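Local coordinates for protein mandelate racemase/muconate lactonizing enzyme (Polaromonas sp., PDB 2OG9) that probably catalyses a racemisation or a related reaction begun by proton abstraction next to a carboxylate, as a barrel enzyme of the enolase superfamily, at residues A[137-142]-A[321-326]; A[144-149]-A[329-334]; A[266-271]-A[289-294]. One frame throughout, in Å; residues are numbered along the deposited sequence.

Contact 1 (A[137-142]-A[321-326]); sequences SLAKLL and HVHLAA
A near-parallel helix pair in which A139 lies against H323 joins helix 138-142, which follows the long helix 114-133, to the barrel helix 318-326. The short axes approach to 8.3 Å at a crossing angle of -27°. H323 carries most of the interface. Its CG is anti to its own carbonyl carbon, a turn that sends the ring across to the first turn of the other helix. There A139 N donates to H323 ND1 over 3.2 Å, a bent bond (141° at the hydrogen) whose donor stands 32° out of the ring plane. A139 CB touches the same ND1 at the ring edge, 3.6 Å away. The ring face is met by L138, whose CB stands 4.1 Å from the H323 ring centroid in a CH-pi contact. With ND1 held by a first-turn N-H and NE2 bonded to the carbonyl of L363, both ring nitrogens are engaged and the ring's rotation is fixed. S137 caps the same turn: its OG accepts from K140 N at 3.1 Å. One turn along helix 318-326, A326 CB packs on A139 CB at 4.0 Å. On the other flank the branches L142 CD1 and L324 CD2 meet at 3.7 Å, where I295, F298 and L299 of helix 295-307 add apolar cover. K140 faces the other way, making salt bridges to D91 and D94 of the second subunit. The pair is consistent with the seam where the N-terminal part of the chain packs on the barrel, as in other enolase-superfamily enzymes.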
ATOM      1  N   SER A 137      35.205  18.622  22.412  1.00 18.62           N
ATOM      2  CA  SER A 137      34.048  19.481  22.227  1.00 16.37           C
ATOM      3  C   SER A 137      32.901  18.485  22.038  1.00 15.80           C
ATOM      4  O   SER A 137      33.143  17.302  21.799  1.00 14.58           O
ATOM      5  CB  SER A 137      34.209  20.326  20.961  1.00 15.13           C
ATOM      6  OG  SER A 137      34.354  19.498  19.820  1.00 14.73           O
ATOM      7  N   LEU A 138      31.662  18.942  22.160  1.00 15.99           N
ATOM      8  CA  LEU A 138      30.534  18.040  21.974  1.00 17.72           C
ATOM      9  C   LEU A 138      30.579  17.489  20.554  1.00 17.24           C
ATOM     10  O   LEU A 138      30.320  16.309  20.330  1.00 16.32           O
ATOM     11  CB  LEU A 138      29.209  18.771  22.204  1.00 18.66           C
ATOM     12  CG  LEU A 138      27.939  17.945  21.943  1.00 18.51           C
ATOM     13  CD1 LEU A 138      27.944  16.696  22.825  1.00 18.40           C
ATOM     14  CD2 LEU A 138      26.713  18.789  22.222  1.00 18.29           C
ATOM     15  N   ALA A 139      30.928  18.342  19.595  1.00 16.22           N
ATOM     16  CA  ALA A 139      30.997  17.912  18.201  1.00 18.18           C
ATOM     17  C   ALA A 139      31.986  16.768  17.993  1.00 17.79           C
ATOM     18  O   ALA A 139      31.711  15.831  17.247  1.00 16.62           O
ATOM     19  CB  ALA A 139      31.369  19.093  17.299  1.00 17.52           C
ATOM     20  N   LYS A 140      33.144  16.846  18.647  1.00 17.58           N
ATOM     21  CA  LYS A 140      34.150  15.808  18.501  1.00 16.15           C
ATOM     22  C   LYS A 140      33.779  14.545  19.273  1.00 14.55           C
ATOM     23  O   LYS A 140      34.161  13.444  18.878  1.00 16.28           O
ATOM     24  CB  LYS A 140      35.523  16.329  18.942  1.00 17.88           C
ATOM     25  CG  LYS A 140      36.113  17.378  17.988  1.00 19.74           C
ATOM     26  CD  LYS A 140      36.461  16.774  16.621  1.00 21.21           C
ATOM     27  CE  LYS A 140      36.944  17.852  15.640  1.00 22.54           C
ATOM     28  NZ  LYS A 140      37.466  17.284  14.354  1.00 23.47           N
ATOM     29  N   LEU A 141      33.041  14.690  20.369  1.00 14.47           N
ATOM     30  CA  LEU A 141      32.635  13.513  21.130  1.00 15.11           C
ATOM     31  C   LEU A 141      31.690  12.693  20.254  1.00 15.29           C
ATOM     32  O   LEU A 141      31.806  11.473  20.152  1.00 14.43           O
ATOM     33  CB  LEU A 141      31.915  13.913  22.418  1.00 16.91           C
ATOM     34  CG  LEU A 141      31.275  12.759  23.200  1.00 16.73           C
ATOM     35  CD1 LEU A 141      32.351  11.831  23.737  1.00 16.43           C
ATOM     36  CD2 LEU A 141      30.442  13.326  24.345  1.00 18.14           C
ATOM     37  N   LEU A 142      30.760  13.380  19.609  1.00 15.51           N
ATOM     38  CA  LEU A 142      29.799  12.720  18.732  1.00 16.57           C
ATOM     39  C   LEU A 142      30.474  12.268  17.447  1.00 18.19           C
ATOM     40  O   LEU A 142      30.086  11.262  16.855  1.00 20.75           O
ATOM     41  CB  LEU A 142      28.667  13.683  18.380  1.00 16.58           C
ATOM     42  CG  LEU A 142      27.775  14.181  19.515  1.00 18.11           C
ATOM     43  CD1 LEU A 142      26.785  15.190  18.953  1.00 19.51           C
ATOM     44  CD2 LEU A 142      27.050  13.001  20.153  1.00 19.26           C
ATOM     45  N   HIS A 321      23.207  23.733  18.767  1.00 17.09           N
ATOM     46  CA  HIS A 321      23.053  23.141  17.441  1.00 17.75           C
ATOM     47  C   HIS A 321      24.269  23.162  16.526  1.00 17.70           C
ATOM     48  O   HIS A 321      24.368  22.335  15.621  1.00 14.49           O
ATOM     49  CB  HIS A 321      21.846  23.754  16.738  1.00 18.75           C
ATOM     50  CG  HIS A 321      20.548  23.424  17.404  1.00 19.65           C
ATOM     51  ND1 HIS A 321      20.189  22.133  17.728  1.00 22.32           N
ATOM     52  CD2 HIS A 321      19.527  24.211  17.813  1.00 20.75           C
ATOM     53  CE1 HIS A 321      19.002  22.139  18.307  1.00 20.55           C
ATOM     54  NE2 HIS A 321      18.578  23.389  18.371  1.00 23.65           N
ATOM     55  N   VAL A 322      25.196  24.088  16.744  1.00 17.53           N
ATOM     56  CA  VAL A 322      26.384  24.114  15.899  1.00 14.69           C
ATOM     57  C   VAL A 322      27.141  22.795  16.081  1.00 14.93           C
ATOM     58  O   VAL A 322      27.728  22.261  15.132  1.00 13.85           O
ATOM     59  CB  VAL A 322      27.316  25.316  16.239  1.00 16.33           C
ATOM     60  CG1 VAL A 322      27.799  25.245  17.679  1.00 16.67           C
ATOM     61  CG2 VAL A 322      28.493  25.323  15.287  1.00 18.70           C
ATOM     62  N   HIS A 323      27.121  22.258  17.299  1.00 14.83           N
ATOM     63  CA  HIS A 323      27.792  20.989  17.575  1.00 13.46           C
ATOM     64  C   HIS A 323      27.036  19.825  16.946  1.00 13.78           C
ATOM     65  O   HIS A 323      27.635  18.932  16.339  1.00 12.79           O
ATOM     66  CB  HIS A 323      27.892  20.759  19.082  1.00 15.99           C
ATOM     67  CG  HIS A 323      28.863  21.667  19.766  1.00 19.04           C
ATOM     68  ND1 HIS A 323      30.228  21.497  19.678  1.00 21.16           N
ATOM     69  CD2 HIS A 323      28.671  22.771  20.525  1.00 19.31           C
ATOM     70  CE1 HIS A 323      30.835  22.456  20.353  1.00 19.85           C
ATOM     71  NE2 HIS A 323      29.913  23.244  20.876  1.00 19.18           N
ATOM     72  N   LEU A 324      25.716  19.827  17.109  1.00 14.57           N
ATOM     73  CA  LEU A 324      24.886  18.762  16.565  1.00 16.58           C
ATOM     74  C   LEU A 324      24.911  18.773  15.035  1.00 16.04           C
ATOM     75  O   LEU A 324      24.998  17.719  14.405  1.00 16.62           O
ATOM     76  CB  LEU A 324      23.455  18.900  17.099  1.00 15.83           C
ATOM     77  CG  LEU A 324      23.358  18.756  18.627  1.00 18.73           C
ATOM     78  CD1 LEU A 324      21.951  19.070  19.119  1.00 17.36           C
ATOM     79  CD2 LEU A 324      23.753  17.340  19.026  1.00 20.61           C
ATOM     80  N   ALA A 325      24.856  19.963  14.442  1.00 16.30           N
ATOM     81  CA  ALA A 325      24.896  20.086  12.988  1.00 16.21           C
ATOM     82  C   ALA A 325      26.228  19.588  12.432  1.00 16.96           C
ATOM     83  O   ALA A 325      26.281  19.003  11.349  1.00 17.76           O
ATOM     84  CB  ALA A 325      24.671  21.540  12.576  1.00 17.15           C
ATOM     85  N   ALA A 326      27.307  19.818  13.170  1.00 16.19           N
ATOM     86  CA  ALA A 326      28.624  19.384  12.719  1.00 16.62           C
ATOM     87  C   ALA A 326      28.683  17.862  12.600  1.00 15.93           C
ATOM     88  O   ALA A 326      29.445  17.322  11.800  1.00 15.70           O
ATOM     89  CB  ALA A 326      29.695  19.869  13.695  1.00 17.01           C
TER

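Contact 2 (A[144-149]-A[329-334]); sequences SYRDSV and PREPWV
R146 reaches across to E331 and P332 where the first and last strands of the barrel, 148-152 and 333-335, run parallel and close the enolase-superfamily (β/α)7β barrel. The bond to CB is directed toward 329-334, and the chain passes through CG, set between the backbone N and the carbonyl carbon (chi1 59°), to CD, 3.6 Å from E331 OE2. Bent at chi3, it then presents NE to the same E331 OE2, a salt bridge of 2.7 Å and 159° at the hydrogen. The oxygen lies near the guanidinium plane, whereas NE approaches from well above the carboxylate plane; the two planes are 79° apart. P332 CD covers one guanidinium face, 3.4 Å from R146 NH1, and Y145 CB the opposite one; NH1 itself bonds to the carbonyl of Y328. R146 NH2 bonds only weakly to P329 O, at 3.3 Å. A water adds a second link, accepting from R146 NH2 at 2.9 Å and donating to E331 OE2. E331 OE1 holds R354, a charge that would probably keep the carboxylate ionised. Beside this cluster P329 CA sits over the centre of the Y145 ring, a CH-pi contact 3.7 Å from the centroid. Farther along, V149 CG1, anti to its backbone N, meets V334 CG2 at 3.7 Å, the two side chains crossing at about a right angle.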
ATOM      1  N   SER A 144      32.543  14.554  14.209  1.00 19.54           N
ATOM      2  CA  SER A 144      32.065  15.547  13.255  1.00 20.89           C
ATOM      3  C   SER A 144      32.426  15.263  11.804  1.00 19.08           C
ATOM      4  O   SER A 144      33.291  14.443  11.512  1.00 18.02           O
ATOM      5  CB  SER A 144      32.576  16.939  13.641  1.00 23.21           C
ATOM      6  OG  SER A 144      33.975  17.025  13.471  1.00 28.44           O
ATOM      7  N   TYR A 145      31.736  15.950  10.899  1.00 19.43           N
ATOM      8  CA  TYR A 145      31.968  15.817   9.467  1.00 19.85           C
ATOM      9  C   TYR A 145      32.554  17.107   8.919  1.00 21.23           C
ATOM     10  O   TYR A 145      33.035  17.153   7.781  1.00 19.42           O
ATOM     11  CB  TYR A 145      30.649  15.534   8.749  1.00 20.40           C
ATOM     12  CG  TYR A 145      30.218  14.094   8.807  1.00 20.27           C
ATOM     13  CD1 TYR A 145      30.659  13.180   7.854  1.00 23.67           C
ATOM     14  CD2 TYR A 145      29.361  13.640   9.812  1.00 23.35           C
ATOM     15  CE1 TYR A 145      30.255  11.850   7.893  1.00 25.72           C
ATOM     16  CE2 TYR A 145      28.955  12.308   9.859  1.00 26.60           C
ATOM     17  CZ  TYR A 145      29.407  11.423   8.893  1.00 27.07           C
ATOM     18  OH  TYR A 145      28.994  10.112   8.914  1.00 32.83           O
ATOM     19  N   ARG A 146      32.512  18.157   9.734  1.00 20.10           N
ATOM     20  CA  ARG A 146      33.009  19.464   9.317  1.00 21.22           C
ATOM     21  C   ARG A 146      33.411  20.309  10.521  1.00 21.47           C
ATOM     22  O   ARG A 146      32.912  20.107  11.630  1.00 20.31           O
ATOM     23  CB  ARG A 146      31.914  20.188   8.520  1.00 20.37           C
ATOM     24  CG  ARG A 146      30.601  20.399   9.298  1.00 18.09           C
ATOM     25  CD  ARG A 146      29.445  20.781   8.362  1.00 18.95           C
ATOM     26  NE  ARG A 146      29.155  19.705   7.413  1.00 17.82           N
ATOM     27  CZ  ARG A 146      28.458  18.607   7.704  1.00 19.58           C
ATOM     28  NH1 ARG A 146      27.955  18.430   8.924  1.00 18.05           N
ATOM     29  NH2 ARG A 146      28.287  17.668   6.784  1.00 17.78           N
ATOM     30  N   ASP A 147      34.306  21.266  10.301  1.00 21.94           N
ATOM     31  CA  ASP A 147      34.748  22.129  11.390  1.00 24.03           C
ATOM     32  C   ASP A 147      34.034  23.479  11.396  1.00 21.33           C
ATOM     33  O   ASP A 147      34.295  24.322  12.246  1.00 19.28           O
ATOM     34  CB  ASP A 147      36.266  22.315  11.326  1.00 29.17           C
ATOM     35  CG  ASP A 147      37.013  21.006  11.517  1.00 34.27           C
ATOM     36  OD1 ASP A 147      36.608  20.214  12.397  1.00 38.38           O
ATOM     37  OD2 ASP A 147      38.003  20.766  10.792  1.00 40.37           O
ATOM     38  N   SER A 148      33.125  23.672  10.447  1.00 18.55           N
ATOM     39  CA  SER A 148      32.345  24.907  10.365  1.00 19.40           C
ATOM     40  C   SER A 148      31.037  24.555   9.659  1.00 17.97           C
ATOM     41  O   SER A 148      31.004  23.629   8.858  1.00 18.61           O
ATOM     42  CB  SER A 148      33.103  25.989   9.588  1.00 20.37           C
ATOM     43  OG  SER A 148      33.236  25.648   8.225  1.00 20.37           O
ATOM     44  N   VAL A 149      29.976  25.300   9.955  1.00 18.10           N
ATOM     45  CA  VAL A 149      28.651  25.038   9.395  1.00 19.07           C
ATOM     46  C   VAL A 149      28.038  26.244   8.676  1.00 19.04           C
ATOM     47  O   VAL A 149      28.130  27.374   9.158  1.00 18.33           O
ATOM     48  CB  VAL A 149      27.686  24.599  10.528  1.00 18.31           C
ATOM     49  CG1 VAL A 149      26.299  24.327   9.965  1.00 20.79           C
ATOM     50  CG2 VAL A 149      28.233  23.350  11.222  1.00 18.71           C
ATOM     51  N   PRO A 329      25.840  13.903   8.646  1.00 20.41           N
ATOM     52  CA  PRO A 329      26.519  13.516   7.402  1.00 20.63           C
ATOM     53  C   PRO A 329      26.430  14.510   6.245  1.00 21.00           C
ATOM     54  O   PRO A 329      27.421  14.756   5.559  1.00 21.85           O
ATOM     55  CB  PRO A 329      25.869  12.176   7.052  1.00 23.30           C
ATOM     56  CG  PRO A 329      25.450  11.633   8.398  1.00 23.49           C
ATOM     57  CD  PRO A 329      24.891  12.855   9.069  1.00 22.37           C
ATOM     58  N   ARG A 330      25.246  15.071   6.015  1.00 21.28           N
ATOM     59  CA  ARG A 330      25.060  16.020   4.916  1.00 22.21           C
ATOM     60  C   ARG A 330      25.118  17.474   5.374  1.00 22.68           C
ATOM     61  O   ARG A 330      24.701  17.796   6.482  1.00 21.06           O
ATOM     62  CB  ARG A 330      23.730  15.751   4.209  1.00 24.08           C
ATOM     63  CG  ARG A 330      23.725  14.488   3.356  1.00 29.28           C
ATOM     64  CD  ARG A 330      22.379  14.301   2.676  1.00 30.69           C
ATOM     65  NE  ARG A 330      21.379  13.741   3.577  1.00 32.00           N
ATOM     66  CZ  ARG A 330      21.359  12.470   3.968  1.00 32.48           C
ATOM     67  NH1 ARG A 330      22.287  11.629   3.537  1.00 33.78           N
ATOM     68  NH2 ARG A 330      20.409  12.037   4.785  1.00 30.92           N
ATOM     69  N   GLU A 331      25.625  18.346   4.505  1.00 22.12           N
ATOM     70  CA  GLU A 331      25.767  19.768   4.820  1.00 23.14           C
ATOM     71  C   GLU A 331      24.507  20.438   5.357  1.00 22.09           C
ATOM     72  O   GLU A 331      23.548  20.663   4.619  1.00 20.86           O
ATOM     73  CB  GLU A 331      26.253  20.540   3.583  1.00 26.57           C
ATOM     74  CG  GLU A 331      27.733  20.363   3.266  1.00 29.80           C
ATOM     75  CD  GLU A 331      28.639  20.985   4.321  1.00 32.54           C
ATOM     76  OE1 GLU A 331      28.441  22.175   4.645  1.00 30.33           O
ATOM     77  OE2 GLU A 331      29.554  20.287   4.820  1.00 35.11           O
ATOM     78  N   PRO A 332      24.499  20.774   6.655  1.00 20.15           N
ATOM     79  CA  PRO A 332      23.340  21.427   7.266  1.00 19.64           C
ATOM     80  C   PRO A 332      23.443  22.954   7.222  1.00 20.53           C
ATOM     81  O   PRO A 332      24.420  23.514   6.711  1.00 18.51           O
ATOM     82  CB  PRO A 332      23.377  20.902   8.694  1.00 21.82           C
ATOM     83  CG  PRO A 332      24.855  20.883   8.974  1.00 24.31           C
ATOM     84  CD  PRO A 332      25.452  20.318   7.689  1.00 21.92           C
ATOM     85  N   TRP A 333      22.410  23.610   7.739  1.00 19.69           N
ATOM     86  CA  TRP A 333      22.363  25.065   7.846  1.00 21.27           C
ATOM     87  C   TRP A 333      21.978  25.359   9.293  1.00 21.28           C
ATOM     88  O   TRP A 333      21.134  24.666   9.860  1.00 20.63           O
ATOM     89  CB  TRP A 333      21.285  25.680   6.944  1.00 20.83           C
ATOM     90  CG  TRP A 333      21.631  25.832   5.488  1.00 21.84           C
ATOM     91  CD1 TRP A 333      21.392  24.933   4.486  1.00 23.27           C
ATOM     92  CD2 TRP A 333      22.201  26.988   4.862  1.00 22.44           C
ATOM     93  NE1 TRP A 333      21.768  25.464   3.273  1.00 21.59           N
ATOM     94  CE2 TRP A 333      22.268  26.723   3.474  1.00 23.91           C
ATOM     95  CE3 TRP A 333      22.658  28.227   5.338  1.00 22.15           C
ATOM     96  CZ2 TRP A 333      22.774  27.654   2.554  1.00 24.09           C
ATOM     97  CZ3 TRP A 333      23.162  29.153   4.424  1.00 23.72           C
ATOM     98  CH2 TRP A 333      23.214  28.858   3.046  1.00 23.61           C
ATOM     99  N   VAL A 334      22.597  26.370   9.894  1.00 20.52           N
ATOM    100  CA  VAL A 334      22.276  26.767  11.261  1.00 20.57           C
ATOM    101  C   VAL A 334      22.060  28.273  11.271  1.00 22.80           C
ATOM    102  O   VAL A 334      22.810  29.013  10.621  1.00 19.60           O
ATOM    103  CB  VAL A 334      23.421  26.414  12.249  1.00 22.01           C
ATOM    104  CG1 VAL A 334      23.125  27.021  13.612  1.00 20.48           C
ATOM    105  CG2 VAL A 334      23.559  24.903  12.375  1.00 21.21           C
TER
HETATM  106  O   HOH W   1      29.631  17.707   4.233  1.00 33.20           O

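Contact 3 (A[266-271]-A[289-294]); sequences MLTSAA and APRVGG
R291 runs along the backbone of 266-268 and crosses the side chains of T268 and M266 at a slant, its CG beside T268, its guanidinium beside the selenium of M266. With CG anti to its backbone N (chi1 -170°), R291 lays CG 3.7 Å from T268 CG2 and 3.6 Å from L267 O. After a bend at chi3 the guanidinium turns its edge to M266, a selenomethionine: R291 NH1 and M266 SE are 3.3 Å apart, with the selenium near the guanidinium plane. R291 NH2 is hydrogen-bonded to Y67 OH, in strand 61-69 of the N-terminal domain. V292 sits beside R291, with CG1 3.6 Å from L267 O. CA-H groups face carbonyls in both directions: T268 CA approaches R291 O, poorly directed, and V292 CA points its hydrogen at T268 O (3.6 Å, 153°). A water sits 2.8 Å from T268 O and 2.9 Å from R291 O, bridging the two carbonyls. S269 N is buried with no polar partner in the model, while S269 OG caps E272 N at the start of helix 270-278. A Schellman motif at G293 ends the short turn of 289-292. These loops follow barrel strands 261-263 and 284-285 at the C-terminal rim, where the superfamily has its active site. The segments thus meet through weak C-H···O contacts, one shared water, aliphatic packing and the in-plane selenium-guanidinium contact, while the charge of R291 is directed towards the capping domain.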
HETATM    1  N   MSE A 266       8.466  23.415  15.415  1.00 23.55           N
HETATM    2  CA  MSE A 266       7.442  23.445  16.462  1.00 25.47           C
HETATM    3  C   MSE A 266       7.227  22.123  17.196  1.00 24.96           C
HETATM    4  O   MSE A 266       6.628  22.096  18.276  1.00 24.11           O
HETATM    5  CB  MSE A 266       6.101  23.890  15.872  1.00 29.68           C
HETATM    6  CG  MSE A 266       6.124  25.269  15.241  1.00 35.04           C
HETATM    7 SE   MSE A 266       6.694  26.608  16.511  1.00 56.91          SE
HETATM    8  CE  MSE A 266       5.155  26.545  17.691  1.00 39.05           C
ATOM      9  N   LEU A 267       7.711  21.034  16.610  1.00 23.37           N
ATOM     10  CA  LEU A 267       7.530  19.705  17.183  1.00 22.19           C
ATOM     11  C   LEU A 267       8.282  19.515  18.500  1.00 23.75           C
ATOM     12  O   LEU A 267       9.347  20.094  18.703  1.00 20.86           O
ATOM     13  CB  LEU A 267       7.937  18.648  16.146  1.00 20.81           C
ATOM     14  CG  LEU A 267       7.228  18.842  14.795  1.00 23.42           C
ATOM     15  CD1 LEU A 267       7.552  17.690  13.854  1.00 21.84           C
ATOM     16  CD2 LEU A 267       5.718  18.936  15.019  1.00 24.06           C
ATOM     17  N   THR A 268       7.723  18.700  19.391  1.00 22.18           N
ATOM     18  CA  THR A 268       8.329  18.487  20.701  1.00 23.68           C
ATOM     19  C   THR A 268       8.710  17.059  21.075  1.00 22.94           C
ATOM     20  O   THR A 268       8.890  16.763  22.255  1.00 22.29           O
ATOM     21  CB  THR A 268       7.405  19.038  21.813  1.00 23.16           C
ATOM     22  OG1 THR A 268       6.132  18.382  21.748  1.00 23.57           O
ATOM     23  CG2 THR A 268       7.193  20.528  21.636  1.00 21.64           C
ATOM     24  N   SER A 269       8.830  16.169  20.096  1.00 23.15           N
ATOM     25  CA  SER A 269       9.206  14.787  20.402  1.00 24.18           C
ATOM     26  C   SER A 269       9.718  14.050  19.180  1.00 23.58           C
ATOM     27  O   SER A 269       9.449  14.447  18.044  1.00 22.06           O
ATOM     28  CB  SER A 269       8.015  14.012  20.987  1.00 27.03           C
ATOM     29  OG  SER A 269       7.027  13.747  20.002  1.00 23.86           O
ATOM     30  N   ALA A 270      10.452  12.969  19.419  1.00 23.28           N
ATOM     31  CA  ALA A 270      10.995  12.167  18.332  1.00 25.65           C
ATOM     32  C   ALA A 270       9.842  11.564  17.538  1.00 25.89           C
ATOM     33  O   ALA A 270       9.908  11.460  16.313  1.00 25.10           O
ATOM     34  CB  ALA A 270      11.890  11.059  18.889  1.00 24.62           C
ATOM     35  N   ALA A 271       8.786  11.171  18.246  1.00 26.35           N
ATOM     36  CA  ALA A 271       7.615  10.581  17.605  1.00 26.42           C
ATOM     37  C   ALA A 271       6.955  11.522  16.591  1.00 27.20           C
ATOM     38  O   ALA A 271       6.556  11.087  15.506  1.00 27.23           O
ATOM     39  CB  ALA A 271       6.601  10.152  18.666  1.00 28.16           C
ATOM     40  N   ALA A 289      16.651  20.808  19.558  1.00 16.14           N
ATOM     41  CA  ALA A 289      17.074  19.958  20.670  1.00 18.38           C
ATOM     42  C   ALA A 289      16.367  20.241  22.001  1.00 20.01           C
ATOM     43  O   ALA A 289      15.714  19.359  22.556  1.00 19.78           O
ATOM     44  CB  ALA A 289      18.597  20.035  20.845  1.00 18.75           C
ATOM     45  N   PRO A 290      16.489  21.468  22.535  1.00 22.21           N
ATOM     46  CA  PRO A 290      15.827  21.785  23.807  1.00 22.95           C
ATOM     47  C   PRO A 290      14.322  21.520  23.779  1.00 22.53           C
ATOM     48  O   PRO A 290      13.738  21.046  24.751  1.00 23.41           O
ATOM     49  CB  PRO A 290      16.133  23.270  23.996  1.00 22.77           C
ATOM     50  CG  PRO A 290      17.462  23.429  23.333  1.00 25.11           C
ATOM     51  CD  PRO A 290      17.301  22.606  22.067  1.00 23.95           C
ATOM     52  N   ARG A 291      13.695  21.825  22.651  1.00 21.91           N
ATOM     53  CA  ARG A 291      12.259  21.640  22.517  1.00 22.55           C
ATOM     54  C   ARG A 291      11.800  20.177  22.443  1.00 20.16           C
ATOM     55  O   ARG A 291      10.694  19.857  22.872  1.00 19.13           O
ATOM     56  CB  ARG A 291      11.759  22.409  21.290  1.00 24.49           C
ATOM     57  CG  ARG A 291      10.248  22.483  21.189  1.00 31.16           C
ATOM     58  CD  ARG A 291       9.794  23.493  20.140  1.00 35.50           C
ATOM     59  NE  ARG A 291      10.232  24.853  20.448  1.00 38.89           N
ATOM     60  CZ  ARG A 291       9.693  25.946  19.914  1.00 40.65           C
ATOM     61  NH1 ARG A 291       8.695  25.833  19.048  1.00 42.86           N
ATOM     62  NH2 ARG A 291      10.141  27.149  20.247  1.00 41.50           N
ATOM     63  N   VAL A 292      12.640  19.291  21.915  1.00 17.79           N
ATOM     64  CA  VAL A 292      12.259  17.884  21.791  1.00 18.21           C
ATOM     65  C   VAL A 292      12.699  17.011  22.964  1.00 18.24           C
ATOM     66  O   VAL A 292      12.420  15.814  22.988  1.00 15.87           O
ATOM     67  CB  VAL A 292      12.797  17.256  20.472  1.00 19.38           C
ATOM     68  CG1 VAL A 292      12.280  18.041  19.277  1.00 18.52           C
ATOM     69  CG2 VAL A 292      14.314  17.222  20.479  1.00 18.70           C
ATOM     70  N   GLY A 293      13.390  17.601  23.933  1.00 17.35           N
ATOM     71  CA  GLY A 293      13.819  16.827  25.085  1.00 18.46           C
ATOM     72  C   GLY A 293      15.314  16.641  25.251  1.00 18.63           C
ATOM     73  O   GLY A 293      15.748  15.779  26.015  1.00 18.48           O
ATOM     74  N   GLY A 294      16.106  17.432  24.535  1.00 17.52           N
ATOM     75  CA  GLY A 294      17.545  17.319  24.668  1.00 15.62           C
ATOM     76  C   GLY A 294      18.274  16.677  23.503  1.00 16.36           C
ATOM     77  O   GLY A 294      17.697  16.395  22.448  1.00 13.45           O
TER
HETATM   78  O   HOH W   2       9.763  17.765  24.676  1.00 23.28           O

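Along the chain come 137-142, 144-149, 266-271, 289-294, 321-326 and 329-334, so contacts 1 and 2 interlock and contact 3 is nested inside the loops that both close. The centres of contacts 1 and 2 are about 9 Å apart, and A326 O probably accepts from Y145 N, so that one helix-to-strand connection lies along another at the barrel's closing seam; both contacts also reach the second subunit. Contact 3 is centred about 18 Å from contact 1, touching it where A289 packs on L324, and about 21 Å from contact 2, with nearest atoms about 11 Å apart. It joins neighbouring loops within the barrel, against a third subunit.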